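Local coordinates for inactivation-no-after-potential D protein (Drosophila melanogaster, PDB 2QKV), which probably acts as a scaffold in fly visual signalling, its fifth PDZ domain binding peptide segments of partner proteins, at residues 65-68 with 69-73. The protein carries 1 engineered substitution. Numbering follows the deposited sequence.
Sequences EGLP and FQVSY. Engineered in segment 69-73: Ser72 (natural residue Cys).
Val71 turns CG1 anti to its own backbone N (chi1 172°), which sets CG2 beside that N and turns one methyl to Leu67 and the other to Pro68. Leu67 keeps CG beside its backbone N (chi1 -64°), and its CD1 reaches Val71. Val71 CG1 meets Leu67 CD1 at 4.0 Å, the two side chains crossing at about a right angle. Val71 CG2 lies alongside the proline ring, 4.0 Å from Pro68 CD. Leu67 CB packs 3.6 Å from Ser72 OG; this serine is an engineered replacement of the natural cysteine. Pro68 is the N-cap residue of helix 69-77, the helix that lines the peptide groove in PDZ domains. Its carbonyl starts the helical bonding and is gripped twice. Ser72 N donates to Pro68 O at 3.1 Å, nearly straight and in the carbonyl plane. Val71 N donates to the same Pro68 O at 2.9 Å, more bent and from above that plane. One water bridges the loop to the first turn, 2.9 Å from both Leu67 O, to which it donates, and Ser72 OG. The water also sits at the edge of the Phe69 ring, in its plane. Tyr73 CB lies above one face of that ring, off toward its rim. Phe69 packs on Leu26, Pro28 and Cys33; Ser72 also touches Cys33. The bent Gln70 chain brings OE1 to Pro68 CB, and Arg4 of a neighbouring subunit packs on both residues.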
loop_
_atom_site.group_PDB
_atom_site.type_symbol
_atom_site.label_atom_id
_atom_site.label_comp_id
_atom_site.label_asym_id
_atom_site.label_seq_id
_atom_site.Cartn_x
_atom_site.Cartn_y
_atom_site.Cartn_z
ATOM N N GLU A 65 -9.057 5.693 -6.414
ATOM C CA GLU A 65 -8.258 5.557 -5.198
ATOM C C GLU A 65 -8.231 4.116 -4.692
ATOM O O GLU A 65 -9.268 3.451 -4.611
ATOM C CB GLU A 65 -8.779 6.487 -4.089
ATOM C CG GLU A 65 -10.245 6.361 -3.814
ATOM C CD GLU A 65 -11.052 7.471 -4.466
ATOM O OE1 GLU A 65 -10.764 7.829 -5.637
ATOM O OE2 GLU A 65 -11.977 7.980 -3.801
ATOM N N GLY A 66 -7.027 3.634 -4.400
ATOM C CA GLY A 66 -6.859 2.293 -3.873
ATOM C C GLY A 66 -7.038 1.121 -4.814
ATOM O O GLY A 66 -6.846 -0.015 -4.407
ATOM N N LEU A 67 -7.414 1.366 -6.057
ATOM C CA LEU A 67 -7.616 0.252 -6.967
ATOM C C LEU A 67 -6.316 -0.314 -7.506
ATOM O O LEU A 67 -5.345 0.419 -7.724
ATOM C CB LEU A 67 -8.466 0.679 -8.175
ATOM C CG LEU A 67 -9.916 1.123 -7.978
ATOM C CD1 LEU A 67 -10.540 1.414 -9.354
ATOM C CD2 LEU A 67 -10.710 0.022 -7.276
ATOM N N PRO A 68 -6.262 -1.639 -7.706
ATOM C CA PRO A 68 -5.052 -2.257 -8.260
ATOM C C PRO A 68 -4.952 -1.717 -9.678
ATOM O O PRO A 68 -5.985 -1.471 -10.313
ATOM C CB PRO A 68 -5.391 -3.751 -8.290
ATOM C CG PRO A 68 -6.373 -3.908 -7.172
ATOM C CD PRO A 68 -7.219 -2.659 -7.248
ATOM N N PHE A 69 -3.739 -1.541 -10.184
ATOM C CA PHE A 69 -3.606 -1.014 -11.535
ATOM C C PHE A 69 -4.247 -1.944 -12.563
ATOM O O PHE A 69 -4.749 -1.489 -13.592
ATOM C CB PHE A 69 -2.132 -0.764 -11.877
ATOM C CG PHE A 69 -1.935 -0.029 -13.169
ATOM C CD1 PHE A 69 -2.527 1.219 -13.369
ATOM C CD2 PHE A 69 -1.180 -0.582 -14.190
ATOM C CE1 PHE A 69 -2.371 1.905 -14.574
ATOM C CE2 PHE A 69 -1.017 0.091 -15.395
ATOM C CZ PHE A 69 -1.615 1.340 -15.590
ATOM N N GLN A 70 -4.256 -3.241 -12.282
ATOM C CA GLN A 70 -4.887 -4.168 -13.220
ATOM C C GLN A 70 -6.388 -3.855 -13.397
ATOM O O GLN A 70 -6.965 -4.149 -14.442
ATOM C CB GLN A 70 -4.677 -5.613 -12.755
ATOM C CG GLN A 70 -3.202 -6.062 -12.782
ATOM C CD GLN A 70 -2.425 -5.841 -11.471
ATOM O OE1 GLN A 70 -2.690 -4.913 -10.692
ATOM N NE2 GLN A 70 -1.429 -6.704 -11.238
ATOM N N VAL A 71 -7.010 -3.259 -12.377
ATOM C CA VAL A 71 -8.422 -2.876 -12.453
ATOM C C VAL A 71 -8.517 -1.496 -13.130
ATOM O O VAL A 71 -9.261 -1.314 -14.096
ATOM C CB VAL A 71 -9.070 -2.797 -11.028
ATOM C CG1 VAL A 71 -10.477 -2.217 -11.121
ATOM C CG2 VAL A 71 -9.112 -4.184 -10.392
ATOM N N SER A 72 -7.772 -0.511 -12.628
ATOM C CA SER A 72 -7.835 0.813 -13.247
ATOM C C SER A 72 -7.522 0.762 -14.735
ATOM O O SER A 72 -8.242 1.346 -15.551
ATOM C CB SER A 72 -6.869 1.777 -12.577
ATOM O OG SER A 72 -7.280 1.993 -11.254
ATOM N N TYR A 73 -6.450 0.063 -15.098
ATOM C CA TYR A 73 -6.080 -0.024 -16.503
ATOM C C TYR A 73 -7.214 -0.647 -17.328
ATOM O O TYR A 73 -7.491 -0.185 -18.437
ATOM C CB TYR A 73 -4.795 -0.847 -16.654
ATOM C CG TYR A 73 -4.374 -1.104 -18.082
ATOM C CD1 TYR A 73 -3.418 -0.308 -18.711
ATOM C CD2 TYR A 73 -4.928 -2.160 -18.798
ATOM C CE1 TYR A 73 -3.013 -0.573 -20.040
ATOM C CE2 TYR A 73 -4.548 -2.425 -20.099
ATOM C CZ TYR A 73 -3.596 -1.640 -20.714
ATOM O OH TYR A 73 -3.252 -1.927 -22.014
HETATM O O HOH W 1 -4.579 1.998 -10.074
#